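Side-chain contacts in beta-galactosidase BgaB (Bifidobacterium adolescentis, PDB 5VYM), which releases terminal non-reducing beta-D-galactose from galactosides by hydrolysis, acting best on Gal(beta1-4)Gal-containing oligosaccharides, and is represented by its trimerisation domain: residues B[31-34]-B[35-38]; B[52-55]-B[56-60]; B[71-74]-B[75-78]. All coordinates share one frame; numbering follows the deposited sequence.

Contact 1: residues B[31-34]-B[35-38]; sequences HWHD and VRDW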
loop_
_atom_site.group_PDB
_atom_site.type_symbol
_atom_site.label_atom_id
_atom_site.label_comp_id
_atom_site.label_asym_id
_atom_site.label_seq_id
_atom_site.Cartn_x
_atom_site.Cartn_y
_atom_site.Cartn_z
ATOM N N HIS B 31 24.231 8.201 3.078
ATOM C CA HIS B 31 23.446 7.153 3.722
ATOM C C HIS B 31 24.034 6.768 5.075
ATOM O O HIS B 31 23.335 6.788 6.095
ATOM C CB HIS B 31 23.346 5.928 2.813
ATOM C CG HIS B 31 22.685 4.753 3.464
ATOM N ND1 HIS B 31 21.562 4.876 4.252
ATOM C CD2 HIS B 31 22.994 3.435 3.449
ATOM C CE1 HIS B 31 21.205 3.683 4.695
ATOM N NE2 HIS B 31 22.058 2.791 4.222
ATOM N N TRP B 32 25.322 6.413 5.103
ATOM C CA TRP B 32 25.915 5.941 6.351
ATOM C C TRP B 32 25.981 7.043 7.400
ATOM O O TRP B 32 25.824 6.765 8.595
ATOM C CB TRP B 32 27.311 5.369 6.103
ATOM C CG TRP B 32 27.959 4.901 7.367
ATOM C CD1 TRP B 32 29.031 5.462 7.997
ATOM C CD2 TRP B 32 27.554 3.789 8.174
ATOM N NE1 TRP B 32 29.327 4.759 9.140
ATOM C CE2 TRP B 32 28.435 3.727 9.272
ATOM C CE3 TRP B 32 26.536 2.836 8.071
ATOM C CZ2 TRP B 32 28.329 2.751 10.259
ATOM C CZ3 TRP B 32 26.432 1.867 9.051
ATOM C CH2 TRP B 32 27.324 1.833 10.132
ATOM N N HIS B 33 26.218 8.288 6.984
ATOM C CA HIS B 33 26.188 9.388 7.941
ATOM C C HIS B 33 24.789 9.592 8.501
ATOM O O HIS B 33 24.636 9.954 9.674
ATOM C CB HIS B 33 26.699 10.674 7.291
ATOM C CG HIS B 33 28.182 10.698 7.086
ATOM N ND1 HIS B 33 28.864 11.837 6.719
ATOM C CD2 HIS B 33 29.114 9.722 7.200
ATOM C CE1 HIS B 33 30.153 11.563 6.615
ATOM N NE2 HIS B 33 30.331 10.286 6.901
ATOM N N ASP B 34 23.758 9.359 7.686
ATOM C CA ASP B 34 22.392 9.433 8.190
ATOM C C ASP B 34 22.112 8.294 9.164
ATOM O O ASP B 34 21.395 8.478 10.155
ATOM C CB ASP B 34 21.402 9.411 7.024
ATOM C CG ASP B 34 20.133 10.192 7.315
ATOM O OD1 ASP B 34 20.012 10.752 8.426
ATOM O OD2 ASP B 34 19.254 10.248 6.429
ATOM N N VAL B 35 22.684 7.116 8.904
ATOM C CA VAL B 35 22.527 5.988 9.819
ATOM C C VAL B 35 23.174 6.295 11.164
ATOM O O VAL B 35 22.597 6.021 12.223
ATOM C CB VAL B 35 23.109 4.708 9.191
ATOM C CG1 VAL B 35 23.149 3.582 10.213
ATOM C CG2 VAL B 35 22.297 4.298 7.973
ATOM N N ARG B 36 24.382 6.867 11.146
ATOM C CA ARG B 36 25.069 7.180 12.397
ATOM C C ARG B 36 24.310 8.229 13.200
ATOM O O ARG B 36 24.205 8.125 14.428
ATOM C CB ARG B 36 26.495 7.658 12.118
ATOM C CG ARG B 36 27.385 6.634 11.440
ATOM C CD ARG B 36 28.834 7.099 11.411
ATOM N NE ARG B 36 28.964 8.472 10.929
ATOM C CZ ARG B 36 30.117 9.031 10.576
ATOM N NH1 ARG B 36 31.243 8.333 10.641
ATOM N NH2 ARG B 36 30.147 10.286 10.151
ATOM N N ASP B 37 23.777 9.251 12.524
ATOM C CA ASP B 37 23.026 10.287 13.225
ATOM C C ASP B 37 21.785 9.712 13.896
ATOM O O ASP B 37 21.476 10.053 15.044
ATOM C CB ASP B 37 22.646 11.408 12.256
ATOM C CG ASP B 37 23.832 12.269 11.867
ATOM O OD1 ASP B 37 24.943 12.024 12.383
ATOM O OD2 ASP B 37 23.652 13.193 11.045
ATOM N N TRP B 38 21.061 8.833 13.198
ATOM C CA TRP B 38 19.907 8.186 13.813
ATOM C C TRP B 38 20.324 7.253 14.942
ATOM O O TRP B 38 19.591 7.112 15.928
ATOM C CB TRP B 38 19.103 7.424 12.759
ATOM C CG TRP B 38 18.168 8.291 11.969
ATOM C CD1 TRP B 38 18.445 8.950 10.806
ATOM C CD2 TRP B 38 16.803 8.589 12.284
ATOM N NE1 TRP B 38 17.336 9.640 10.378
ATOM C CE2 TRP B 38 16.315 9.436 11.268
ATOM C CE3 TRP B 38 15.946 8.225 13.328
ATOM C CZ2 TRP B 38 15.008 9.922 11.265
ATOM C CZ3 TRP B 38 14.649 8.709 13.323
ATOM C CH2 TRP B 38 14.193 9.548 12.298
#
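The first two turns of helix 31-44 carry paired side chains on two sides, with W32, H33 and R36 on one and D34 and W38 on another. R36 runs across W32 at about a right angle: its CG sits over one face of the indole, 3.9 Å from the centroid of the five-membered ring, and its CD lies 3.3 Å from W32 NE1. A bend at chi3 (-49°) then turns the guanidinium onto H33, flat on the imidazole with centres 4.2 Å apart and planes 5° from parallel. An alanine in place of W32 would probably leave the aliphatic part of R36 without its indole support and the guanidinium freer to swing off H33. Inward, V35 touches two rings, CG2 meeting H31 CE1 at 3.5 Å and CG1 meeting W32 CZ3 at 3.9 Å. H31 is fixed at both nitrogens, ND1 by P67 O and NE2 by S12 N. D34 O accepts W38 N at 3.1 Å and also lies at the edge of the indole, 3.1 Å from W38 CD1, while D34 OD2 is bonded to T68 OG1. W38 and D37 pack on L217 and V214 of the second subunit. Beneath the side chains run the i to i+4 backbone bonds of a regular alpha-helix, here an amphipathic one at the flank of an alpha/beta domain.

Contact 2: residues B[52-55]-B[56-60]; sequences VPLA and YDWSS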
loop_
_atom_site.group_PDB
_atom_site.type_symbol
_atom_site.label_atom_id
_atom_site.label_comp_id
_atom_site.label_asym_id
_atom_site.label_seq_id
_atom_site.Cartn_x
_atom_site.Cartn_y
_atom_site.Cartn_z
ATOM N N VAL B 52 21.006 -2.853 11.375
ATOM C CA VAL B 52 20.801 -4.151 10.745
ATOM C C VAL B 52 20.891 -3.963 9.241
ATOM O O VAL B 52 20.290 -3.029 8.707
ATOM C CB VAL B 52 19.447 -4.778 11.126
ATOM C CG1 VAL B 52 19.269 -6.123 10.440
ATOM C CG2 VAL B 52 19.337 -4.920 12.635
ATOM N N PRO B 53 21.634 -4.804 8.519
ATOM C CA PRO B 53 21.621 -4.724 7.055
ATOM C C PRO B 53 20.219 -4.940 6.504
ATOM O O PRO B 53 19.425 -5.711 7.047
ATOM C CB PRO B 53 22.571 -5.850 6.629
ATOM C CG PRO B 53 23.470 -6.045 7.802
ATOM C CD PRO B 53 22.626 -5.774 9.014
ATOM N N LEU B 54 19.928 -4.241 5.405
ATOM C CA LEU B 54 18.593 -4.292 4.815
ATOM C C LEU B 54 18.216 -5.710 4.405
ATOM O O LEU B 54 17.049 -6.108 4.522
ATOM C CB LEU B 54 18.525 -3.342 3.619
ATOM C CG LEU B 54 17.227 -3.285 2.813
ATOM C CD1 LEU B 54 16.045 -3.010 3.719
ATOM C CD2 LEU B 54 17.321 -2.226 1.726
ATOM N N ALA B 55 19.187 -6.493 3.934
ATOM C CA ALA B 55 18.901 -7.840 3.455
ATOM C C ALA B 55 18.594 -8.825 4.576
ATOM O O ALA B 55 18.075 -9.909 4.294
ATOM C CB ALA B 55 20.073 -8.362 2.624
ATOM N N TYR B 56 18.893 -8.484 5.828
ATOM C CA TYR B 56 18.700 -9.421 6.923
ATOM C C TYR B 56 17.235 -9.460 7.354
ATOM O O TYR B 56 16.411 -8.637 6.947
ATOM C CB TYR B 56 19.594 -9.062 8.109
ATOM C CG TYR B 56 21.057 -9.406 7.913
ATOM C CD1 TYR B 56 21.984 -9.176 8.921
ATOM C CD2 TYR B 56 21.509 -9.959 6.722
ATOM C CE1 TYR B 56 23.321 -9.488 8.748
ATOM C CE2 TYR B 56 22.842 -10.273 6.540
ATOM C CZ TYR B 56 23.744 -10.036 7.556
ATOM O OH TYR B 56 25.072 -10.347 7.378
ATOM N N ASP B 57 16.918 -10.441 8.197
ATOM C CA ASP B 57 15.559 -10.653 8.692
ATOM C C ASP B 57 15.343 -9.764 9.911
ATOM O O ASP B 57 15.711 -10.125 11.031
ATOM C CB ASP B 57 15.338 -12.125 9.028
ATOM C CG ASP B 57 13.932 -12.413 9.526
ATOM O OD1 ASP B 57 13.050 -11.540 9.387
ATOM O OD2 ASP B 57 13.711 -13.520 10.060
ATOM N N TRP B 58 14.735 -8.597 9.695
ATOM C CA TRP B 58 14.398 -7.678 10.774
ATOM C C TRP B 58 12.915 -7.715 11.126
ATOM O O TRP B 58 12.397 -6.752 11.700
ATOM C CB TRP B 58 14.820 -6.254 10.411
ATOM C CG TRP B 58 14.679 -5.932 8.956
ATOM C CD1 TRP B 58 15.679 -5.880 8.031
ATOM C CD2 TRP B 58 13.468 -5.618 8.256
ATOM N NE1 TRP B 58 15.168 -5.553 6.798
ATOM C CE2 TRP B 58 13.813 -5.386 6.910
ATOM C CE3 TRP B 58 12.127 -5.509 8.636
ATOM C CZ2 TRP B 58 12.867 -5.052 5.942
ATOM C CZ3 TRP B 58 11.189 -5.178 7.674
ATOM C CH2 TRP B 58 11.564 -4.954 6.344
ATOM N N SER B 59 12.225 -8.809 10.796
ATOM C CA SER B 59 10.797 -8.908 11.070
ATOM C C SER B 59 10.490 -8.969 12.561
ATOM O O SER B 59 9.362 -8.661 12.960
ATOM C CB SER B 59 10.213 -10.138 10.374
ATOM O OG SER B 59 10.812 -11.329 10.857
ATOM N N SER B 60 11.462 -9.356 13.389
ATOM C CA SER B 60 11.244 -9.458 14.826
ATOM C C SER B 60 11.347 -8.117 15.543
ATOM O O SER B 60 10.976 -8.034 16.718
ATOM C CB SER B 60 12.240 -10.447 15.439
ATOM O OG SER B 60 13.576 -10.085 15.130
#
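V52, the last residue but one of strand 50-53, sets its CG1 against Y56 CB at 3.8 Å, and the same methyl lies near the edge of the W58 indole, 4.3 Å from CD1. P53 follows as the first residue of a type I beta turn that ends at Y56. Its carbonyl closes the turn by accepting Y56 N at 3.1 Å, with the donor well above the carbonyl plane, and its ring covers the tyrosine: CG stands over one face, 3.8 Å from the centroid, while CD comes within 3.5 Å of Y56 CD1. This CH-pi contact packs the proline against one face of the tyrosine ring. The carbonyl oxygen of L54 accepts W58 NE1 at 3.0 Å. The acceptor lies close to the indole plane, and the N-H...O angle of 153° makes a fairly straight bond. W58 is brought there by a chi1 of 35°, which tucks CG between its backbone N and carbonyl carbon; the L54 side chain runs alongside, CD1 4.4 Å from W58 CZ2. R79 of helix 74-85 is a second donor to L54 O and also binds Y56 O, so the turn is tied to that helix. A55 occupies the third position of the turn. Beyond it, D57 OD1 accepts both S59 N and S59 OG, the former bond forming an Asx turn. A type I turn followed by an Asx turn thus leads the chain away from the C-terminal end of a parallel strand in this alpha/beta sheet.

Contact 3: residues B[71-74]-B[75-78]; sequences ILSA and ADTQ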
loop_
_atom_site.group_PDB
_atom_site.type_symbol
_atom_site.label_atom_id
_atom_site.label_comp_id
_atom_site.label_asym_id
_atom_site.label_seq_id
_atom_site.Cartn_x
_atom_site.Cartn_y
_atom_site.Cartn_z
ATOM N N ILE B 71 18.304 3.365 -2.555
ATOM C CA ILE B 71 18.001 2.213 -3.394
ATOM C C ILE B 71 17.031 1.319 -2.637
ATOM O O ILE B 71 17.364 0.788 -1.571
ATOM C CB ILE B 71 19.273 1.443 -3.776
ATOM C CG1 ILE B 71 20.387 2.409 -4.189
ATOM C CG2 ILE B 71 18.976 0.457 -4.894
ATOM C CD1 ILE B 71 20.099 3.175 -5.455
ATOM N N LEU B 72 15.827 1.157 -3.183
ATOM C CA LEU B 72 14.828 0.249 -2.636
ATOM C C LEU B 72 14.233 -0.550 -3.781
ATOM O O LEU B 72 13.577 0.015 -4.662
ATOM C CB LEU B 72 13.727 1.003 -1.886
ATOM C CG LEU B 72 13.841 1.091 -0.364
ATOM C CD1 LEU B 72 12.552 1.641 0.227
ATOM C CD2 LEU B 72 14.175 -0.267 0.235
ATOM N N SER B 73 14.471 -1.858 -3.776
ATOM C CA SER B 73 13.845 -2.727 -4.754
ATOM C C SER B 73 12.348 -2.836 -4.472
ATOM O O SER B 73 11.857 -2.454 -3.406
ATOM C CB SER B 73 14.494 -4.110 -4.734
ATOM O OG SER B 73 14.386 -4.701 -3.451
ATOM N N ALA B 74 11.613 -3.360 -5.455
ATOM C CA ALA B 74 10.194 -3.615 -5.241
ATOM C C ALA B 74 9.985 -4.646 -4.138
ATOM O O ALA B 74 9.087 -4.499 -3.302
ATOM C CB ALA B 74 9.539 -4.078 -6.542
ATOM N N ALA B 75 10.822 -5.687 -4.112
ATOM C CA ALA B 75 10.678 -6.730 -3.103
ATOM C C ALA B 75 10.938 -6.188 -1.704
ATOM O O ALA B 75 10.277 -6.593 -0.742
ATOM C CB ALA B 75 11.621 -7.891 -3.413
ATOM N N ASP B 76 11.895 -5.268 -1.569
ATOM C CA ASP B 76 12.182 -4.703 -0.254
ATOM C C ASP B 76 11.086 -3.740 0.187
ATOM O O ASP B 76 10.747 -3.683 1.375
ATOM C CB ASP B 76 13.546 -4.014 -0.261
ATOM C CG ASP B 76 14.699 -5.001 -0.189
ATOM O OD1 ASP B 76 14.475 -6.149 0.255
ATOM O OD2 ASP B 76 15.829 -4.629 -0.568
ATOM N N THR B 77 10.523 -2.974 -0.749
ATOM C CA THR B 77 9.365 -2.148 -0.417
ATOM C C THR B 77 8.193 -3.018 0.020
ATOM O O THR B 77 7.442 -2.654 0.933
ATOM C CB THR B 77 8.977 -1.275 -1.613
ATOM O OG1 THR B 77 10.119 -0.535 -2.060
ATOM C CG2 THR B 77 7.881 -0.296 -1.226
ATOM N N GLN B 78 8.034 -4.183 -0.613
ATOM C CA GLN B 78 6.991 -5.118 -0.205
ATOM C C GLN B 78 7.262 -5.673 1.189
ATOM O O GLN B 78 6.326 -5.897 1.965
ATOM C CB GLN B 78 6.880 -6.252 -1.225
ATOM C CG GLN B 78 5.781 -7.260 -0.925
ATOM C CD GLN B 78 4.399 -6.644 -0.967
ATOM O OE1 GLN B 78 4.056 -5.923 -1.904
ATOM N NE2 GLN B 78 3.598 -6.918 0.055
HETATM O O HOH W 1 16.443 -2.676 -1.850
#
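With chi1 at 59°, S73 places OG between its own backbone N and carbonyl carbon, where it faces D76; D76, with chi1 at -77°, carries CG beside its backbone N, on the side where the serine hydroxyl lies. S73 OG accepts D76 N at 3.2 Å, the capping bond that makes S73 the N-cap of helix 74-85. T77 grips the serine carbonyl. Its OG1 donates to S73 O at 2.9 Å, and T77 N donates to the same oxygen at 3.0 Å with an N-H...O angle of 164°. The two donors come from opposite faces of the carbonyl plane, so S73 O is held by two bonds; the OG1 bond also directs the threonine hydroxyl. One residue on, Q78 N bonds to A74 O at 2.9 Å and carries the helix forward.

L72 supplies the apolar side of this entrance. CD2 rests 3.8 Å from D76 CB, and CB lies 3.9 Å from T77 OG1, against which the leucine crosses at about a right angle. On the polar side, a water bound to S73 N also approaches D76 OD2; that second distance is too short to be trusted in detail, but a water there would probably link the serine N-H to the carboxylate of D76, the position whose side chain takes that N-H directly in a capping box. D76 OD1 meanwhile forms a salt bridge with R79 in the next turn. An acidic side chain beside the first N-H groups of a helix, with an arginine at one oxygen, is likely to be stabilised in its ionised form, and its negative charge would be expected to favour the helix start.

In the fold
Contacts 2 and 3 touch, their centres about 13 Å apart: L54 CD2 packs on L72 and D76, and R79 of helix 74-85 reaches carbonyls of contact 2 and the carboxylate of contact 3. Contact 1 stands separately on helix 31-44, about 17 Å and 20 Å from them between centres, and it alone touches the second subunit. All three combine buried with exposed residues; contact 3 lies nearest the chain centre (about 7 Å between centres), contact 2 at about 15 Å, contact 1 at about 25 Å. Contact 1 works through stacked flat groups on a helix, contact 2 through aromatic and carbonyl contacts after a strand, contact 3 through polar capping at a helix start.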